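Local coordinates for protein macromomycin (Streptomyces macromomyceticus, PDB 2MCM) that binds non-covalently the cytotoxic, DNA-cleaving chromophore of the antibiotic auromomycin, of which it is the apoprotein, at residues V38-V43 with T81-V86; V6-G11 with Q16-S21; G24-T29 with S101-A106. All blocks are in the same frame, centred on the assembly; numbering follows the deposited sequence. Where two conformers were deposited one is given.

The three contacts tie together different parts of one small all-beta protein. Contact 2 pairs the first two strands in the three-stranded sheet. Contact 1 lies on the far side of the chain's centre, with its own centre about 22 Å from that of contact 2. Contacts 1 and 3 both reach the larger, curled sheet, yet their centres are about 23 Å apart and their nearest atoms about 10 Å. In sequence, contact 3 encloses contact 1. Contacts 2 and 3 adjoin along the chain, with centres about 19 Å apart. In this family the chromophore cleft lies between the barrel and two ribbons; contact 1 joins those ribbons. The structure is of the apoprotein. A calcium ion is bound by Glu40.

Contact 1: V38-V43 with T81-V86; sequences VVEPGV and TPWGTV. With CA (calcium ion), chain B.
Val39 sits over one face of the Trp83 indole. Val39 CB is 3.7 Å from the centroid of the Trp83 six-membered ring, almost straight above the centre, as a CH-pi contact. CG2 spreads over the ring fusion. CG1 lies over the CE3 side and also meets Val86, with Val39 CG1 and Val86 CG2 3.6 Å apart. The Val39 and Val86 side chains cross at about a right angle.

The edge of the same indole is used for a polar bond. Trp83 NE1 donates to Glu40 OE2 at 3.0 Å, with an N-H...O angle of 159°. The acceptor lies close to the ring plane and offers its anti lone pair. Ring and carboxylate planes are 72° apart. A calcium ion takes both carboxylate oxygens, with Glu40 OE1 at 2.5 Å and Glu40 OE2 at 2.4 Å from the metal, and water 1 is a further ligand.

The backbone sets up these positions. Val39 and Glu40 form a classic beta bulge facing Val43, and a type II turn runs from Glu40 to Val43. Trp83 and Gly84 form a second classic bulge, facing Ala74. CG of Trp83 stands anti to the backbone N (chi1 -177°), which carries the indole across to Val39. Strand 71-76 packs against both valines: Val76 touches Val39 and Phe72 touches Val86. The contact joins two ribbons, the strand pairs 30-40/43-47 and 71-76/81-87, which flank the chromophore cleft as in the neocarzinostatin family.

Glu40 OE2 serves the calcium and the indole N-H at once. The two together probably stabilise the charged carboxylate and fix its rotation, and the N-H bond with the valine overhead should hold the indole in its orientation.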
loop_
_atom_site.group_PDB
_atom_site.type_symbol
_atom_site.label_atom_id
_atom_site.label_comp_id
_atom_site.label_asym_id
_atom_site.label_seq_id
_atom_site.Cartn_x
_atom_site.Cartn_y
_atom_site.Cartn_z
ATOM N N VAL A 38 -3.457 -4.977 -8.952
ATOM C CA VAL A 38 -4.317 -6.162 -9.239
ATOM C C VAL A 38 -3.513 -6.974 -10.262
ATOM O O VAL A 38 -3.222 -6.507 -11.395
ATOM C CB VAL A 38 -5.709 -5.704 -9.770
ATOM C CG1 VAL A 38 -6.448 -6.967 -10.251
ATOM C CG2 VAL A 38 -6.520 -5.007 -8.727
ATOM N N VAL A 39 -3.129 -8.176 -9.820
ATOM C CA VAL A 39 -2.299 -8.998 -10.738
ATOM C C VAL A 39 -3.215 -9.823 -11.627
ATOM O O VAL A 39 -2.915 -10.057 -12.797
ATOM C CB VAL A 39 -1.172 -9.732 -10.004
ATOM C CG1 VAL A 39 -0.210 -8.645 -9.439
ATOM C CG2 VAL A 39 -1.565 -10.697 -8.952
ATOM N N GLU A 40 -4.310 -10.227 -11.021
ATOM C CA GLU A 40 -5.351 -10.996 -11.689
ATOM C C GLU A 40 -6.662 -10.637 -11.022
ATOM O O GLU A 40 -6.787 -10.464 -9.786
ATOM C CB GLU A 40 -5.067 -12.501 -11.647
ATOM C CG GLU A 40 -3.644 -12.887 -12.037
ATOM C CD GLU A 40 -3.360 -14.117 -12.824
ATOM O OE1 GLU A 40 -4.040 -14.516 -13.752
ATOM O OE2 GLU A 40 -2.264 -14.688 -12.450
ATOM N N PRO A 41 -7.676 -10.550 -11.901
ATOM C CA PRO A 41 -9.005 -10.157 -11.431
ATOM C C PRO A 41 -9.276 -10.888 -10.149
ATOM O O PRO A 41 -9.117 -12.123 -10.081
ATOM C CB PRO A 41 -9.873 -10.460 -12.646
ATOM C CG PRO A 41 -8.917 -10.084 -13.808
ATOM C CD PRO A 41 -7.580 -10.668 -13.359
ATOM N N GLY A 42 -9.593 -10.141 -9.109
ATOM C CA GLY A 42 -9.879 -10.640 -7.766
ATOM C C GLY A 42 -8.637 -10.957 -6.934
ATOM O O GLY A 42 -8.767 -11.309 -5.716
ATOM N N VAL A 43 -7.465 -10.817 -7.532
ATOM C CA VAL A 43 -6.214 -11.109 -6.802
ATOM C C VAL A 43 -5.263 -9.875 -6.809
ATOM O O VAL A 43 -4.787 -9.445 -7.839
ATOM C CB VAL A 43 -5.473 -12.285 -7.506
ATOM C CG1 VAL A 43 -4.157 -12.602 -6.791
ATOM C CG2 VAL A 43 -6.354 -13.511 -7.696
ATOM N N THR A 81 3.062 -15.856 -1.203
ATOM C CA THR A 81 3.592 -16.645 -2.319
ATOM C C THR A 81 4.015 -15.691 -3.422
ATOM O O THR A 81 3.208 -14.853 -3.895
ATOM C CB THR A 81 2.385 -17.559 -2.884
ATOM O OG1 THR A 81 2.088 -18.440 -1.762
ATOM C CG2 THR A 81 2.782 -18.297 -4.129
ATOM N N PRO A 82 5.219 -15.836 -3.965
ATOM C CA PRO A 82 5.674 -15.007 -5.082
ATOM C C PRO A 82 4.835 -15.261 -6.318
ATOM O O PRO A 82 4.492 -16.387 -6.732
ATOM C CB PRO A 82 7.125 -15.458 -5.355
ATOM C CG PRO A 82 7.531 -16.072 -4.050
ATOM C CD PRO A 82 6.256 -16.801 -3.560
ATOM N N TRP A 83 4.461 -14.152 -6.944
ATOM C CA TRP A 83 3.692 -14.188 -8.186
ATOM C C TRP A 83 4.531 -13.790 -9.377
ATOM O O TRP A 83 4.500 -14.448 -10.436
ATOM C CB TRP A 83 2.465 -13.213 -8.043
ATOM C CG TRP A 83 1.608 -13.254 -9.256
ATOM C CD1 TRP A 83 0.643 -14.170 -9.595
ATOM C CD2 TRP A 83 1.693 -12.354 -10.374
ATOM N NE1 TRP A 83 0.109 -13.865 -10.821
ATOM C CE2 TRP A 83 0.755 -12.774 -11.342
ATOM C CE3 TRP A 83 2.487 -11.236 -10.640
ATOM C CZ2 TRP A 83 0.564 -12.121 -12.548
ATOM C CZ3 TRP A 83 2.303 -10.598 -11.837
ATOM C CH2 TRP A 83 1.374 -11.008 -12.805
ATOM N N GLY A 84 5.295 -12.736 -9.257
ATOM C CA GLY A 84 6.061 -12.307 -10.472
ATOM C C GLY A 84 6.161 -10.796 -10.460
ATOM O O GLY A 84 5.834 -10.096 -9.471
ATOM N N THR A 85 6.718 -10.260 -11.549
ATOM C CA THR A 85 6.986 -8.854 -11.621
ATOM C C THR A 85 5.774 -8.032 -11.985
ATOM O O THR A 85 5.040 -8.473 -12.908
ATOM C CB THR A 85 8.077 -8.592 -12.772
ATOM O OG1 THR A 85 9.181 -9.461 -12.406
ATOM C CG2 THR A 85 8.464 -7.116 -12.851
ATOM N N VAL A 86 5.622 -6.902 -11.377
ATOM C CA VAL A 86 4.584 -5.924 -11.653
ATOM C C VAL A 86 5.306 -4.628 -12.089
ATOM O O VAL A 86 6.150 -4.124 -11.354
ATOM C CB VAL A 86 3.717 -5.636 -10.407
ATOM C CG1 VAL A 86 2.725 -4.517 -10.720
ATOM C CG2 VAL A 86 2.881 -6.850 -9.985
HETATM CA CA CA B . -2.407 -16.427 -14.040
HETATM O O HOH W 1 -4.377 -16.135 -15.568
#

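Contact 2: V6-G11 with Q16-S21; sequences VTPATG and QTVTVS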
loop_
_atom_site.group_PDB
_atom_site.type_symbol
_atom_site.label_atom_id
_atom_site.label_comp_id
_atom_site.label_asym_id
_atom_site.label_seq_id
_atom_site.Cartn_x
_atom_site.Cartn_y
_atom_site.Cartn_z
ATOM N N VAL A 6 -1.942 9.956 0.049
ATOM C CA VAL A 6 -0.510 9.575 -0.228
ATOM C C VAL A 6 0.147 10.812 -0.830
ATOM O O VAL A 6 -0.379 11.332 -1.826
ATOM C CB VAL A 6 -0.472 8.403 -1.147
ATOM C CG1 VAL A 6 0.986 8.010 -1.539
ATOM C CG2 VAL A 6 -1.182 7.154 -0.631
ATOM N N THR A 7 1.255 11.238 -0.196
ATOM C CA THR A 7 1.913 12.456 -0.719
ATOM C C THR A 7 3.413 12.279 -0.884
ATOM O O THR A 7 4.022 11.854 0.095
ATOM C CB THR A 7 1.751 13.576 0.416
ATOM O OG1 THR A 7 0.334 13.725 0.677
ATOM C CG2 THR A 7 2.390 14.880 -0.066
ATOM N N PRO A 8 3.963 12.530 -2.039
ATOM C CA PRO A 8 3.266 12.914 -3.264
ATOM C C PRO A 8 2.656 11.614 -3.847
ATOM O O PRO A 8 2.997 10.501 -3.379
ATOM C CB PRO A 8 4.362 13.395 -4.225
ATOM C CG PRO A 8 5.660 12.964 -3.641
ATOM C CD PRO A 8 5.437 12.407 -2.232
ATOM N N ALA A 9 1.771 11.751 -4.833
ATOM C CA ALA A 9 1.184 10.511 -5.422
ATOM C C ALA A 9 1.388 10.421 -6.916
ATOM O O ALA A 9 1.050 9.369 -7.506
ATOM C CB ALA A 9 -0.343 10.513 -5.155
ATOM N N THR A 10 1.937 11.393 -7.633
ATOM C CA THR A 10 2.131 11.359 -9.093
ATOM C C THR A 10 3.559 11.813 -9.480
ATOM O O THR A 10 4.125 12.542 -8.659
ATOM C CB THR A 10 1.127 12.380 -9.809
ATOM O OG1 THR A 10 1.356 13.684 -9.171
ATOM C CG2 THR A 10 -0.334 11.953 -9.612
ATOM N N GLY A 11 3.973 11.390 -10.646
ATOM C CA GLY A 11 5.315 11.716 -11.172
ATOM C C GLY A 11 6.375 11.135 -10.221
ATOM O O GLY A 11 7.446 11.789 -10.050
ATOM N N GLN A 16 11.488 6.256 -4.334
ATOM C CA GLN A 16 11.025 7.452 -3.663
ATOM C C GLN A 16 10.257 7.170 -2.384
ATOM O O GLN A 16 9.443 6.149 -2.368
ATOM C CB GLN A 16 10.068 8.313 -4.564
ATOM C CG GLN A 16 9.765 9.670 -3.942
ATOM C CD GLN A 16 9.269 10.661 -5.017
ATOM O OE1 GLN A 16 9.190 10.266 -6.161
ATOM N NE2 GLN A 16 9.036 11.903 -4.654
ATOM N N THR A 17 10.412 7.909 -1.353
ATOM C CA THR A 17 9.679 7.706 -0.106
ATOM C C THR A 17 8.406 8.536 -0.188
ATOM O O THR A 17 8.529 9.740 -0.463
ATOM C CB THR A 17 10.482 8.221 1.172
ATOM O OG1 THR A 17 11.635 7.364 1.214
ATOM C CG2 THR A 17 9.644 8.012 2.462
ATOM N N VAL A 18 7.244 7.923 0.085
ATOM C CA VAL A 18 6.003 8.781 0.094
ATOM C C VAL A 18 5.440 8.726 1.510
ATOM O O VAL A 18 5.883 7.830 2.300
ATOM C CB VAL A 18 5.001 8.263 -0.936
ATOM C CG1 VAL A 18 5.494 8.296 -2.376
ATOM C CG2 VAL A 18 4.465 6.882 -0.606
ATOM N N THR A 19 4.542 9.607 1.880
ATOM C CA THR A 19 3.969 9.547 3.218
ATOM C C THR A 19 2.482 9.073 3.062
ATOM O O THR A 19 1.831 9.722 2.219
ATOM C CB THR A 19 3.988 10.958 3.895
ATOM O OG1 THR A 19 5.420 11.325 4.000
ATOM C CG2 THR A 19 3.252 10.990 5.249
ATOM N N VAL A 20 2.151 8.083 3.787
ATOM C CA VAL A 20 0.722 7.585 3.749
ATOM C C VAL A 20 0.063 8.119 4.998
ATOM O O VAL A 20 0.520 7.774 6.110
ATOM C CB VAL A 20 0.709 6.068 3.714
ATOM C CG1 VAL A 20 -0.759 5.533 3.717
ATOM C CG2 VAL A 20 1.454 5.486 2.541
ATOM N N SER A 21 -0.960 8.925 4.927
ATOM C CA SER A 21 -1.688 9.491 6.066
ATOM C C SER A 21 -3.146 8.959 6.014
ATOM O O SER A 21 -3.799 9.169 4.978
ATOM C CB SER A 21 -1.843 11.000 6.093
ATOM O OG SER A 21 -0.545 11.561 5.973
HETATM O O HOH W 2 6.209 12.786 1.696
HETATM O O HOH W 3 9.844 12.164 -9.008
#
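Thr7 and Thr19 face each other as an antiparallel hydrogen-bonded pair. Thr7 N donates to Thr19 O at 2.9 Å, in the carbonyl plane. The return bond from Thr19 N to Thr7 O is equally short, but its donor is tilted 30° from the plane of the Thr7 carbonyl. Water 2 bridges the strands: it donates to Thr7 O and is hydrogen-bonded to Thr19 OG1. The next pair, Val6 with Val20, is non-hydrogen-bonded.

These bonds close the beta hairpin of strands 3-7 and 16-23, at the edge of a three-stranded antiparallel sheet. Strand 62-68 flanks it beyond 16-23.

On the face of Val6 and Val20, Val6 CG1 meets Val18 CG2 at 3.8 Å, the two side chains crossing at a slant. Ile109 touches Val6 as well. After Thr7, a cis peptide bond precedes Pro8, whose CD meets Val18 CG1. Val18 CG1 lies 3.5 Å from Pro8 O, a buried carbonyl with no polar partner in the model.

At the turn end of the hairpin, Gln16 stretches out, CG anti to its backbone N (chi1 -171°), to place NE2 3.7 Å from Pro8 CG. Its OE1 is hydrogen-bonded to Ser13 N.

Contact 3: G24-T29 with S101-A106; sequences GLTPGT and SGEGAA
Thr26 and Glu103 meet through their polar ends, and theirs is the single close approach between the two segments. Thr26 OG1 lies 3.4 Å from Glu103 OE1, a long and at best weak hydrogen bond, and the hydroxyl proton has another acceptor within reach. The hydroxyl lies nearer OE1 than OE2, with Thr26 OG1 3.9 Å from Glu103 OE2. The stronger polar partner of Glu103 is Tyr31, whose OH bridges the two residues: it is hydrogen-bonded to Glu103 OE1 and accepts the N-H of Thr26. The two side chains cross at about a right angle.

Their torsions explain the meeting. On the threonine, OG1 is anti to the carbonyl carbon (chi1 -57°) and the hydroxyl is presented to the glutamate. CG2 is turned the other way and takes no part. Glu103 reaches across with a nearly straight chain: CG is anti to the backbone N (chi1 -175°), and the chain stays extended beyond it.

The contact joins two loops of the Ig-like beta barrel of this family. The loop of 24-29 links strands 16-23 and 30-40, and contains a type II turn from Thr26 to Thr29 with Pro27 and Gly28 at its corners. Residues 101-103 belong to the connection between the antiparallel strands 93-98 and 104-109. Pro2 packs on Glu103 as well.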
loop_
_atom_site.group_PDB
_atom_site.type_symbol
_atom_site.label_atom_id
_atom_site.label_comp_id
_atom_site.label_asym_id
_atom_site.label_seq_id
_atom_site.Cartn_x
_atom_site.Cartn_y
_atom_site.Cartn_z
ATOM N N GLY A 24 -9.690 8.007 10.505
ATOM C CA GLY A 24 -10.996 7.255 10.602
ATOM C C GLY A 24 -10.749 5.797 10.836
ATOM O O GLY A 24 -11.661 4.976 10.517
ATOM N N LEU A 25 -9.579 5.366 11.339
ATOM C CA LEU A 25 -9.337 3.951 11.574
ATOM C C LEU A 25 -9.746 3.570 12.995
ATOM O O LEU A 25 -10.155 4.424 13.828
ATOM C CB LEU A 25 -7.754 3.737 11.457
ATOM C CG LEU A 25 -7.174 4.236 10.142
ATOM C CD1 LEU A 25 -5.627 4.000 10.158
ATOM C CD2 LEU A 25 -7.798 3.566 8.953
ATOM N N THR A 26 -9.576 2.290 13.290
ATOM C CA THR A 26 -9.940 1.813 14.649
ATOM C C THR A 26 -8.759 1.803 15.580
ATOM O O THR A 26 -7.790 1.080 15.185
ATOM C CB THR A 26 -10.512 0.361 14.490
ATOM O OG1 THR A 26 -11.639 0.472 13.559
ATOM C CG2 THR A 26 -10.889 -0.260 15.825
ATOM N N PRO A 27 -8.784 2.555 16.642
ATOM C CA PRO A 27 -7.615 2.585 17.556
ATOM C C PRO A 27 -7.234 1.201 17.974
ATOM O O PRO A 27 -8.124 0.359 18.342
ATOM C CB PRO A 27 -8.107 3.417 18.738
ATOM C CG PRO A 27 -9.125 4.341 18.096
ATOM C CD PRO A 27 -9.868 3.473 17.080
ATOM N N GLY A 28 -5.927 0.908 17.997
ATOM C CA GLY A 28 -5.403 -0.373 18.413
ATOM C C GLY A 28 -5.371 -1.439 17.390
ATOM O O GLY A 28 -4.839 -2.549 17.688
ATOM N N THR A 29 -5.931 -1.269 16.200
ATOM C CA THR A 29 -5.876 -2.299 15.172
ATOM C C THR A 29 -4.556 -2.097 14.353
ATOM O O THR A 29 -4.204 -0.953 14.149
ATOM C CB THR A 29 -7.115 -2.104 14.197
ATOM O OG1 THR A 29 -8.255 -2.383 15.057
ATOM C CG2 THR A 29 -7.036 -3.043 13.008
ATOM N N SER A 101 -9.132 -7.714 8.290
ATOM C CA SER A 101 -10.553 -7.869 7.852
ATOM C C SER A 101 -10.812 -7.125 6.599
ATOM O O SER A 101 -11.978 -7.038 6.106
ATOM C CB SER A 101 -11.456 -7.373 8.968
ATOM O OG SER A 101 -11.428 -5.939 8.937
ATOM N N GLY A 102 -9.812 -6.490 5.985
ATOM C CA GLY A 102 -10.038 -5.781 4.736
ATOM C C GLY A 102 -10.517 -4.375 4.970
ATOM O O GLY A 102 -10.750 -3.638 3.961
ATOM N N GLU A 103 -10.568 -3.884 6.161
ATOM C CA GLU A 103 -10.920 -2.494 6.446
ATOM C C GLU A 103 -9.710 -1.605 6.073
ATOM O O GLU A 103 -8.559 -1.868 6.547
ATOM C CB GLU A 103 -11.131 -2.342 7.959
ATOM C CG GLU A 103 -11.625 -0.969 8.313
ATOM C CD GLU A 103 -11.481 -0.330 9.619
ATOM O OE1 GLU A 103 -10.748 -0.626 10.515
ATOM O OE2 GLU A 103 -12.355 0.595 9.707
ATOM N N GLY A 104 -9.849 -0.550 5.312
ATOM C CA GLY A 104 -8.692 0.310 4.947
ATOM C C GLY A 104 -9.030 1.141 3.732
ATOM O O GLY A 104 -10.209 1.366 3.401
ATOM N N ALA A 105 -7.975 1.632 3.075
ATOM C CA ALA A 105 -8.206 2.472 1.879
ATOM C C ALA A 105 -6.910 2.509 1.075
ATOM O O ALA A 105 -5.831 2.146 1.655
ATOM C CB ALA A 105 -8.507 3.877 2.401
ATOM N N ALA A 106 -6.947 2.927 -0.144
ATOM C CA ALA A 106 -5.774 2.988 -0.996
ATOM C C ALA A 106 -5.937 4.142 -1.973
ATOM O O ALA A 106 -7.040 4.650 -2.264
ATOM C CB ALA A 106 -5.500 1.679 -1.746
#